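Local coordinates for conjugal transfer protein-like C-terminal domain-containing protein (Enterococcus faecalis, PDB 4EC6), which is probably a membrane-anchored conjugative transfer protein of plasmid pIP501, this C-terminal NTF2-like domain resembling VirB8 proteins of type IV secretion systems, at residues Lys132-Phe138 with Gln152-Phe158; Leu102-Tyr108 with Glu120-Ser126; Lys56-Phe60 with Gly146-Thr150. All blocks are in the same frame, centred on the assembly; numbering follows the deposited sequence.

In the fold
From the N terminus, helix 54-68 comes first and supplies Lys56-Phe60, which packs against Gly146-Thr150 at the start of the last strand; interaction 3 thus closes the longest loop. Interaction 2 is nested inside that loop, joining strands 101-112 and 117-126 as a hairpin. The next hairpin, strands 131-142 and 147-157, gives interaction 1, which follows interaction 2 in series and crosses interaction 3, since Lys132-Phe138 lies within the long loop and Gln152-Phe158 beyond it. Strands 117-126 and 131-142 merge both hairpins into one antiparallel sheet through backbone hydrogen bonds of Gln134 with Leu123 and of Ile136 with Tyr121, while interaction 3 fastens the helix to it.

Interaction 1. Residues Lys132-Phe138 with Gln152-Phe158; sequences KMQKITF and QPKLTDF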
loop_
_atom_site.group_PDB
_atom_site.type_symbol
_atom_site.label_atom_id
_atom_site.label_comp_id
_atom_site.label_asym_id
_atom_site.label_seq_id
_atom_site.Cartn_x
_atom_site.Cartn_y
_atom_site.Cartn_z
ATOM N N LYS A 132 14.978 10.640 -6.040
ATOM C CA LYS A 132 15.622 9.405 -6.504
ATOM C C LYS A 132 15.076 8.205 -5.764
ATOM O O LYS A 132 14.541 8.329 -4.650
ATOM C CB LYS A 132 17.167 9.472 -6.403
ATOM C CG LYS A 132 17.718 9.643 -4.988
ATOM C CD LYS A 132 19.230 9.843 -4.933
ATOM C CE LYS A 132 19.995 8.756 -5.685
ATOM N NZ LYS A 132 21.397 8.581 -5.190
HETATM N N MSE A 133 15.200 7.060 -6.413
HETATM C CA MSE A 133 14.826 5.777 -5.868
HETATM C C MSE A 133 15.862 5.263 -4.894
HETATM O O MSE A 133 17.033 5.177 -5.216
HETATM C CB MSE A 133 14.773 4.813 -7.033
HETATM C CG MSE A 133 13.325 4.542 -7.373
HETATM SE SE MSE A 133 13.181 2.933 -8.552
HETATM C CE MSE A 133 12.238 1.851 -7.215
ATOM N N GLN A 134 15.438 4.905 -3.688
ATOM C CA GLN A 134 16.339 4.233 -2.769
ATOM C C GLN A 134 15.707 2.971 -2.196
ATOM O O GLN A 134 14.497 2.799 -2.209
ATOM C CB GLN A 134 16.808 5.185 -1.645
ATOM C CG GLN A 134 17.728 6.281 -2.170
ATOM C CD GLN A 134 18.720 6.794 -1.144
ATOM O OE1 GLN A 134 18.422 7.695 -0.341
ATOM N NE2 GLN A 134 19.933 6.272 -1.203
ATOM N N LYS A 135 16.558 2.063 -1.751
ATOM C CA LYS A 135 16.154 0.947 -0.923
ATOM C C LYS A 135 16.651 1.123 0.529
ATOM O O LYS A 135 17.735 1.648 0.774
ATOM C CB LYS A 135 16.646 -0.355 -1.508
ATOM C CG LYS A 135 16.585 -1.482 -0.523
ATOM C CD LYS A 135 16.311 -2.762 -1.259
ATOM C CE LYS A 135 17.577 -3.418 -1.745
ATOM N NZ LYS A 135 17.149 -4.490 -2.707
ATOM N N ILE A 136 15.804 0.736 1.469
ATOM C CA ILE A 136 16.133 0.750 2.867
ATOM C C ILE A 136 15.889 -0.649 3.454
ATOM O O ILE A 136 14.863 -1.261 3.196
ATOM C CB ILE A 136 15.343 1.834 3.617
ATOM C CG1 ILE A 136 16.011 2.075 4.948
ATOM C CG2 ILE A 136 13.862 1.483 3.763
ATOM C CD1 ILE A 136 15.496 3.296 5.648
ATOM N N THR A 137 16.884 -1.119 4.212
ATOM C CA THR A 137 16.925 -2.423 4.842
ATOM C C THR A 137 17.168 -2.221 6.365
ATOM O O THR A 137 17.935 -1.367 6.790
ATOM C CB THR A 137 18.084 -3.212 4.226
ATOM O OG1 THR A 137 18.016 -3.040 2.821
ATOM C CG2 THR A 137 18.003 -4.705 4.500
ATOM N N PHE A 138 16.465 -2.981 7.180
ATOM C CA PHE A 138 16.694 -3.010 8.605
ATOM C C PHE A 138 16.071 -4.287 9.185
ATOM O O PHE A 138 15.213 -4.907 8.569
ATOM C CB PHE A 138 16.166 -1.758 9.274
ATOM C CG PHE A 138 14.696 -1.509 9.088
ATOM C CD1 PHE A 138 13.769 -1.976 10.031
ATOM C CD2 PHE A 138 14.224 -0.729 8.022
ATOM C CE1 PHE A 138 12.415 -1.714 9.888
ATOM C CE2 PHE A 138 12.850 -0.461 7.890
ATOM C CZ PHE A 138 11.945 -0.950 8.812
ATOM N N GLN A 152 20.452 -0.518 12.732
ATOM C CA GLN A 152 20.278 0.813 12.184
ATOM C C GLN A 152 19.961 0.635 10.679
ATOM O O GLN A 152 20.609 -0.146 10.051
ATOM C CB GLN A 152 21.538 1.627 12.385
ATOM C CG GLN A 152 21.377 2.965 11.693
ATOM C CD GLN A 152 22.540 3.856 11.888
ATOM O OE1 GLN A 152 23.670 3.401 11.861
ATOM N NE2 GLN A 152 22.283 5.147 12.083
ATOM N N PRO A 153 18.925 1.306 10.130
ATOM C CA PRO A 153 18.552 1.062 8.727
ATOM C C PRO A 153 19.686 1.392 7.753
ATOM O O PRO A 153 20.367 2.384 7.957
ATOM C CB PRO A 153 17.380 2.021 8.526
ATOM C CG PRO A 153 16.785 2.183 9.866
ATOM C CD PRO A 153 17.959 2.211 10.792
ATOM N N LYS A 154 19.920 0.541 6.751
ATOM C CA LYS A 154 20.823 0.850 5.606
ATOM C C LYS A 154 20.052 1.392 4.409
ATOM O O LYS A 154 19.078 0.809 3.907
ATOM C CB LYS A 154 21.654 -0.355 5.112
ATOM C CG LYS A 154 22.527 -1.089 6.138
ATOM C CD LYS A 154 22.860 -0.150 7.304
ATOM C CE LYS A 154 23.972 -0.652 8.229
ATOM N NZ LYS A 154 24.518 0.552 8.937
ATOM N N LEU A 155 20.504 2.529 3.940
ATOM C CA LEU A 155 19.901 3.184 2.816
ATOM C C LEU A 155 20.871 3.005 1.650
ATOM O O LEU A 155 22.028 3.246 1.818
ATOM C CB LEU A 155 19.764 4.641 3.193
ATOM C CG LEU A 155 18.665 5.517 2.699
ATOM C CD1 LEU A 155 17.344 4.739 2.609
ATOM C CD2 LEU A 155 18.627 6.660 3.703
ATOM N N THR A 156 20.423 2.553 0.475
ATOM C CA THR A 156 21.331 2.366 -0.648
ATOM C C THR A 156 20.630 2.752 -1.916
ATOM O O THR A 156 19.414 2.690 -1.988
ATOM C CB THR A 156 21.757 0.895 -0.804
ATOM O OG1 THR A 156 20.593 0.067 -0.882
ATOM C CG2 THR A 156 22.622 0.426 0.367
ATOM N N ASP A 157 21.398 3.125 -2.940
ATOM C CA ASP A 157 20.822 3.484 -4.245
ATOM C C ASP A 157 20.238 2.238 -4.902
ATOM O O ASP A 157 20.680 1.148 -4.636
ATOM C CB ASP A 157 21.897 4.080 -5.135
ATOM C CG ASP A 157 22.234 5.535 -4.786
ATOM O OD1 ASP A 157 21.697 6.115 -3.793
ATOM O OD2 ASP A 157 23.070 6.090 -5.538
ATOM N N PHE A 158 19.227 2.392 -5.737
ATOM C CA PHE A 158 18.519 1.261 -6.247
ATOM C C PHE A 158 18.011 1.549 -7.645
ATOM O O PHE A 158 17.662 2.681 -7.968
ATOM C CB PHE A 158 17.311 0.895 -5.331
ATOM C CG PHE A 158 16.439 -0.204 -5.906
ATOM C CD1 PHE A 158 16.707 -1.564 -5.640
ATOM C CD2 PHE A 158 15.382 0.106 -6.777
ATOM C CE1 PHE A 158 15.920 -2.575 -6.208
ATOM C CE2 PHE A 158 14.590 -0.908 -7.326
ATOM C CZ PHE A 158 14.863 -2.256 -7.034
HETATM O O HOH W 1 19.120 -0.773 1.641
#
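Ile136 and Leu155 face each other as a non-hydrogen-bonded pair in the antiparallel hairpin that ends the four-stranded sheet of this NTF2-like domain. The tightly packed side is mainly apolar. Leu155 crosses Ile136 at a slant and sets CD1 3.7 Å from Ile136 CB, whereas Pro153 lies alongside Ile136 and brings its CB to 3.7 Å from Ile136 CD1, which extends toward it because CG1 is anti to the backbone N (chi1 -163°). Leu65 and Tyr68 of helix 54-68 pack on this side of Ile136. Between the strands, the pairs Lys135-Thr156 and Thr137-Lys154 are each joined by two backbone hydrogen bonds.

The other face, bearing Lys135, Thr137, Lys154 and Thr156, is looser and wetter. A water there donates to Lys154 O and more weakly to Lys135 O, and it is also hydrogen-bonded to the hydroxyls of Thr137 and Thr156, so that it bridges both strands. Toward the open end of the hairpin, away from its turn, exposed Lys132 reaches Asp157 in a salt bridge, NZ standing 2.9 Å from OD1, although its hydrogen bonds are weak. A second close-packed patch lies beside it: Phe158 and selenomethionine Met133, both also packed on Leu122, run side by side in a Met-aromatic contact. SE lies in the ring plane at its edge, and Met133 CE comes within 3.6 Å of Phe158 CD2.

Interaction 2. Residues Leu102-Tyr108 with Glu120-Ser126; sequences LKSVNYY and EYLLNVS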
loop_
_atom_site.group_PDB
_atom_site.type_symbol
_atom_site.label_atom_id
_atom_site.label_comp_id
_atom_site.label_asym_id
_atom_site.label_seq_id
_atom_site.Cartn_x
_atom_site.Cartn_y
_atom_site.Cartn_z
ATOM N N LEU A 102 10.364 12.047 2.430
ATOM C CA LEU A 102 9.949 10.739 2.046
ATOM C C LEU A 102 8.721 10.954 1.180
ATOM O O LEU A 102 7.711 11.451 1.672
ATOM C CB LEU A 102 9.633 9.965 3.326
ATOM C CG LEU A 102 9.446 8.478 3.281
ATOM C CD1 LEU A 102 10.717 7.754 2.861
ATOM C CD2 LEU A 102 8.998 8.073 4.677
ATOM N N LYS A 103 8.815 10.620 -0.106
ATOM C CA LYS A 103 7.684 10.861 -1.039
ATOM C C LYS A 103 6.797 9.646 -1.190
ATOM O O LYS A 103 5.617 9.792 -1.486
ATOM C CB LYS A 103 8.140 11.260 -2.444
ATOM C CG LYS A 103 9.119 12.419 -2.532
ATOM C CD LYS A 103 8.622 13.689 -1.842
ATOM C CE LYS A 103 7.415 14.276 -2.556
ATOM N NZ LYS A 103 6.515 14.882 -1.525
ATOM N N SER A 104 7.367 8.448 -1.042
ATOM C CA SER A 104 6.609 7.223 -1.149
ATOM C C SER A 104 7.353 6.032 -0.554
ATOM O O SER A 104 8.600 5.991 -0.528
ATOM C CB SER A 104 6.175 6.931 -2.590
ATOM O OG SER A 104 7.160 6.209 -3.264
ATOM N N VAL A 105 6.557 5.058 -0.107
ATOM C CA VAL A 105 7.092 3.889 0.524
ATOM C C VAL A 105 6.391 2.667 -0.024
ATOM O O VAL A 105 5.177 2.591 0.016
ATOM C CB VAL A 105 6.864 3.960 2.069
ATOM C CG1 VAL A 105 7.347 2.687 2.744
ATOM C CG2 VAL A 105 7.520 5.206 2.623
ATOM N N ASN A 106 7.149 1.711 -0.524
ATOM C CA ASN A 106 6.580 0.442 -0.932
ATOM C C ASN A 106 7.317 -0.678 -0.274
ATOM O O ASN A 106 8.533 -0.724 -0.306
ATOM C CB ASN A 106 6.647 0.259 -2.451
ATOM C CG ASN A 106 5.721 1.208 -3.186
ATOM O OD1 ASN A 106 4.533 1.003 -3.256
ATOM N ND2 ASN A 106 6.265 2.249 -3.701
ATOM N N TYR A 107 6.581 -1.589 0.331
ATOM C CA TYR A 107 7.167 -2.770 0.946
ATOM C C TYR A 107 7.833 -3.648 -0.080
ATOM O O TYR A 107 7.241 -3.922 -1.096
ATOM C CB TYR A 107 6.081 -3.562 1.679
ATOM C CG TYR A 107 6.577 -4.762 2.412
ATOM C CD1 TYR A 107 7.511 -4.636 3.443
ATOM C CD2 TYR A 107 6.102 -6.025 2.102
ATOM C CE1 TYR A 107 7.939 -5.751 4.160
ATOM C CE2 TYR A 107 6.508 -7.146 2.791
ATOM C CZ TYR A 107 7.427 -7.020 3.818
ATOM O OH TYR A 107 7.875 -8.147 4.504
ATOM N N TYR A 108 9.039 -4.134 0.205
ATOM C CA TYR A 108 9.817 -4.900 -0.774
ATOM C C TYR A 108 10.192 -6.294 -0.246
ATOM O O TYR A 108 11.051 -6.978 -0.792
ATOM C CB TYR A 108 11.048 -4.088 -1.227
ATOM C CG TYR A 108 11.532 -4.382 -2.648
ATOM C CD1 TYR A 108 10.668 -4.351 -3.713
ATOM C CD2 TYR A 108 12.870 -4.679 -2.916
ATOM C CE1 TYR A 108 11.077 -4.627 -4.998
ATOM C CE2 TYR A 108 13.315 -4.940 -4.212
ATOM C CZ TYR A 108 12.396 -4.915 -5.252
ATOM O OH TYR A 108 12.787 -5.178 -6.558
ATOM N N GLU A 120 12.792 -5.034 3.673
ATOM C CA GLU A 120 13.211 -3.982 2.734
ATOM C C GLU A 120 12.047 -3.186 2.239
ATOM O O GLU A 120 10.946 -3.727 2.085
ATOM C CB GLU A 120 13.890 -4.595 1.529
ATOM C CG GLU A 120 15.012 -5.543 1.903
ATOM C CD GLU A 120 15.679 -6.159 0.696
ATOM O OE1 GLU A 120 15.199 -5.981 -0.425
ATOM O OE2 GLU A 120 16.692 -6.841 0.856
ATOM N N TYR A 121 12.298 -1.901 1.971
ATOM C CA TYR A 121 11.350 -1.024 1.289
ATOM C C TYR A 121 12.018 -0.272 0.148
ATOM O O TYR A 121 13.207 0.069 0.207
ATOM C CB TYR A 121 10.733 -0.026 2.256
ATOM C CG TYR A 121 10.006 -0.638 3.438
ATOM C CD1 TYR A 121 8.612 -0.574 3.532
ATOM C CD2 TYR A 121 10.699 -1.270 4.467
ATOM C CE1 TYR A 121 7.925 -1.145 4.586
ATOM C CE2 TYR A 121 10.028 -1.830 5.548
ATOM C CZ TYR A 121 8.633 -1.758 5.590
ATOM O OH TYR A 121 7.974 -2.323 6.637
ATOM N N LEU A 122 11.246 0.022 -0.893
ATOM C CA LEU A 122 11.692 0.962 -1.924
ATOM C C LEU A 122 11.120 2.327 -1.620
ATOM O O LEU A 122 9.937 2.436 -1.350
ATOM C CB LEU A 122 11.224 0.533 -3.315
ATOM C CG LEU A 122 11.894 -0.711 -3.818
ATOM C CD1 LEU A 122 11.771 -0.662 -5.333
ATOM C CD2 LEU A 122 13.374 -0.830 -3.393
ATOM N N LEU A 123 11.942 3.369 -1.683
ATOM C CA LEU A 123 11.510 4.703 -1.342
ATOM C C LEU A 123 11.776 5.668 -2.486
ATOM O O LEU A 123 12.729 5.508 -3.258
ATOM C CB LEU A 123 12.282 5.177 -0.116
ATOM C CG LEU A 123 12.475 4.263 1.089
ATOM C CD1 LEU A 123 13.395 4.871 2.135
ATOM C CD2 LEU A 123 11.125 4.002 1.732
ATOM N N ASN A 124 10.933 6.667 -2.609
ATOM C CA ASN A 124 11.318 7.831 -3.366
ATOM C C ASN A 124 11.654 8.841 -2.289
ATOM O O ASN A 124 10.757 9.249 -1.518
ATOM C CB ASN A 124 10.172 8.381 -4.219
ATOM C CG ASN A 124 9.824 7.494 -5.422
ATOM O OD1 ASN A 124 10.693 6.840 -6.033
ATOM N ND2 ASN A 124 8.523 7.497 -5.799
ATOM N N VAL A 125 12.927 9.220 -2.199
ATOM C CA VAL A 125 13.291 10.369 -1.360
ATOM C C VAL A 125 13.635 11.593 -2.204
ATOM O O VAL A 125 13.990 11.507 -3.390
ATOM C CB VAL A 125 14.344 10.051 -0.250
ATOM C CG1 VAL A 125 14.051 8.702 0.368
ATOM C CG2 VAL A 125 15.759 10.033 -0.771
ATOM N N SER A 126 13.494 12.730 -1.564
ATOM C CA SER A 126 13.676 14.017 -2.210
ATOM C C SER A 126 14.664 14.810 -1.349
ATOM O O SER A 126 14.537 14.866 -0.113
ATOM C CB SER A 126 12.316 14.703 -2.325
ATOM O OG SER A 126 12.416 16.014 -2.812
HETATM O O HOH W 2 8.374 3.524 -3.142
#
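Tyr107 turns the edge of its ring toward the face of Tyr121 in a T-shaped pair, one of several side-chain crossings in an antiparallel beta hairpin that carries a classic bulge. The ring planes stand 67° apart, and Tyr107 CD1 comes down toward the rim of the Tyr121 ring, 3.7 Å from CE1. Tyr121 has its CG anti to the carbonyl carbon (chi1 -58°), which swings the ring across to strand 101-112, where Val105 CG1 meets Tyr121 CD1 at 3.6 Å. The Tyr121 hydroxyl is hydrogen-bonded to the backbone carbonyl of Asp58, which ties this face to helix 54-68. Further along the same face, Val105 and Leu123 lie side by side and point the same way, while Leu102 crosses Leu123 at a slant.

On the reverse face, Leu122 sits over one side of the Tyr108 ring in a CH-pi contact, its CG 3.9 Å from the ring centroid. Glu120 approaches the same ring differently, with OE1 at the edge and the carboxylate only 23° from coplanar with it. Lys56 of the second subunit makes a cation-pi contact with Tyr108, and the Asn124 OD1 atom is hydrogen-bonded to Tyr63 of that subunit, marking this face as part of the assembly interface. At the bulge, Lys103 and Ser104 both face Asn124: Asn124 N gives a longer bond to Ser104 O, at 3.2 Å, and Lys103 N donates to Asn124 O at 2.8 Å.

Interaction 3. Residues Lys56-Phe60 with Gly146-Thr150; sequences KIDTF and GFLVT
Phe60 and Phe147 carry this contact, in which the first helix of the NTF2-like domain packs against the beginning of the last strand of its sheet. The principal interaction is CH-pi. Phe147 CB stands over the centre of the Phe60 ring, 3.5 Å from its centroid and almost exactly along the ring normal, so the aliphatic root of one phenylalanine covers a face of the other. Phe60 reaches this position because its CG is anti to the backbone N (chi1 174°), which sends the ring out from the helix toward the strand.

As an aromatic pair the two side chains slide past each other in opposite directions. Their planes are 45° apart and their centroids 5.4 Å, an oblique meeting in which Phe147 CD2 also comes close to Phe60 CB.

Apolar contacts extend the patch on both residues. The outer end of the Phe147 ring lies against the helix, with CZ 3.9 Å from Lys56 CB and CE1 4.1 Å from Ile57 CD1; the Ile57 side chain crosses that of Phe147 at about a right angle. Lys56 thus contributes the base of its chain, while its amino end leads away to a cation-pi contact with Tyr108 of the third subunit. At the other end, Val149 CG2 touches Phe60 CE2 at 4.0 Å.

No hydrogen bond links the two segments, so side-chain packing alone joins them; the axes of 56-60 and 147-149 approach to 9.8 Å and run at 52° to each other. Ile57 also packs on Val140 and Val149 on Phe138, both of strand 131-142, which adjoins strand 147-157 in the sheet. Beyond this chain, the third subunit adds its Phe160 ring edge-to-face with Phe60 and packs its Tyr108 on Phe147, placing the helix-strand junction beside that subunit's strand 101-112.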
loop_
_atom_site.group_PDB
_atom_site.type_symbol
_atom_site.label_atom_id
_atom_site.label_comp_id
_atom_site.label_asym_id
_atom_site.label_seq_id
_atom_site.Cartn_x
_atom_site.Cartn_y
_atom_site.Cartn_z
ATOM N N LYS A 56 1.711 -7.463 8.946
ATOM C CA LYS A 56 1.989 -6.760 10.159
ATOM C C LYS A 56 3.402 -6.241 10.212
ATOM O O LYS A 56 3.562 -5.103 10.619
ATOM C CB LYS A 56 1.657 -7.597 11.388
ATOM C CG LYS A 56 0.199 -8.027 11.477
ATOM C CD LYS A 56 -0.115 -8.433 12.914
ATOM C CE LYS A 56 -1.565 -8.888 13.073
ATOM N NZ LYS A 56 -1.553 -10.367 12.910
ATOM N N ILE A 57 4.411 -6.996 9.764
ATOM C CA ILE A 57 5.786 -6.440 9.778
ATOM C C ILE A 57 5.864 -5.249 8.845
ATOM O O ILE A 57 6.457 -4.205 9.169
ATOM C CB ILE A 57 6.910 -7.370 9.268
ATOM C CG1 ILE A 57 6.588 -8.854 9.314
ATOM C CG2 ILE A 57 8.153 -7.164 10.113
ATOM C CD1 ILE A 57 7.139 -9.564 10.556
ATOM N N ASP A 58 5.265 -5.417 7.669
ATOM C CA ASP A 58 5.207 -4.386 6.657
ATOM C C ASP A 58 4.662 -3.076 7.208
ATOM O O ASP A 58 5.309 -2.048 7.114
ATOM C CB ASP A 58 4.353 -4.956 5.528
ATOM C CG ASP A 58 3.932 -3.948 4.475
ATOM O OD1 ASP A 58 4.149 -2.704 4.573
ATOM O OD2 ASP A 58 3.334 -4.463 3.510
ATOM N N THR A 59 3.480 -3.124 7.819
ATOM C CA THR A 59 2.841 -1.959 8.409
ATOM C C THR A 59 3.678 -1.362 9.518
ATOM O O THR A 59 3.880 -0.136 9.580
ATOM C CB THR A 59 1.451 -2.343 8.942
ATOM O OG1 THR A 59 0.609 -2.616 7.835
ATOM C CG2 THR A 59 0.812 -1.235 9.717
ATOM N N PHE A 60 4.173 -2.206 10.409
ATOM C CA PHE A 60 5.068 -1.714 11.452
ATOM C C PHE A 60 6.241 -0.925 10.824
ATOM O O PHE A 60 6.565 0.198 11.241
ATOM C CB PHE A 60 5.587 -2.873 12.293
ATOM C CG PHE A 60 6.617 -2.479 13.282
ATOM C CD1 PHE A 60 6.267 -1.874 14.486
ATOM C CD2 PHE A 60 7.935 -2.688 13.023
ATOM C CE1 PHE A 60 7.239 -1.489 15.396
ATOM C CE2 PHE A 60 8.905 -2.308 13.949
ATOM C CZ PHE A 60 8.562 -1.724 15.134
ATOM N N GLY A 146 4.156 -6.921 20.142
ATOM C CA GLY A 146 4.345 -6.318 18.799
ATOM C C GLY A 146 5.721 -6.536 18.154
ATOM O O GLY A 146 6.118 -7.674 17.835
ATOM N N PHE A 147 6.450 -5.433 17.930
ATOM C CA PHE A 147 7.690 -5.469 17.124
ATOM C C PHE A 147 8.687 -4.434 17.563
ATOM O O PHE A 147 8.303 -3.400 18.094
ATOM C CB PHE A 147 7.372 -5.215 15.666
ATOM C CG PHE A 147 6.355 -6.147 15.114
ATOM C CD1 PHE A 147 6.714 -7.422 14.733
ATOM C CD2 PHE A 147 5.019 -5.746 14.996
ATOM C CE1 PHE A 147 5.769 -8.293 14.226
ATOM C CE2 PHE A 147 4.053 -6.617 14.505
ATOM C CZ PHE A 147 4.428 -7.896 14.117
ATOM N N LEU A 148 9.969 -4.710 17.339
ATOM C CA LEU A 148 10.980 -3.685 17.511
ATOM C C LEU A 148 12.009 -3.764 16.365
ATOM O O LEU A 148 12.303 -4.868 15.877
ATOM C CB LEU A 148 11.655 -3.826 18.848
ATOM C CG LEU A 148 10.894 -3.511 20.140
ATOM C CD1 LEU A 148 11.561 -4.124 21.362
ATOM C CD2 LEU A 148 10.756 -2.008 20.298
ATOM N N VAL A 149 12.489 -2.598 15.906
ATOM C CA VAL A 149 13.623 -2.513 14.997
ATOM C C VAL A 149 14.907 -2.864 15.791
ATOM O O VAL A 149 15.072 -2.391 16.916
ATOM C CB VAL A 149 13.767 -1.072 14.416
ATOM C CG1 VAL A 149 15.057 -0.913 13.642
ATOM C CG2 VAL A 149 12.565 -0.691 13.560
ATOM N N THR A 150 15.818 -3.642 15.208
ATOM C CA THR A 150 16.989 -4.074 15.916
ATOM C C THR A 150 18.320 -3.791 15.215
ATOM O O THR A 150 19.357 -4.231 15.677
ATOM C CB THR A 150 16.930 -5.594 16.205
ATOM O OG1 THR A 150 16.804 -6.321 14.966
ATOM C CG2 THR A 150 15.778 -5.945 17.082
#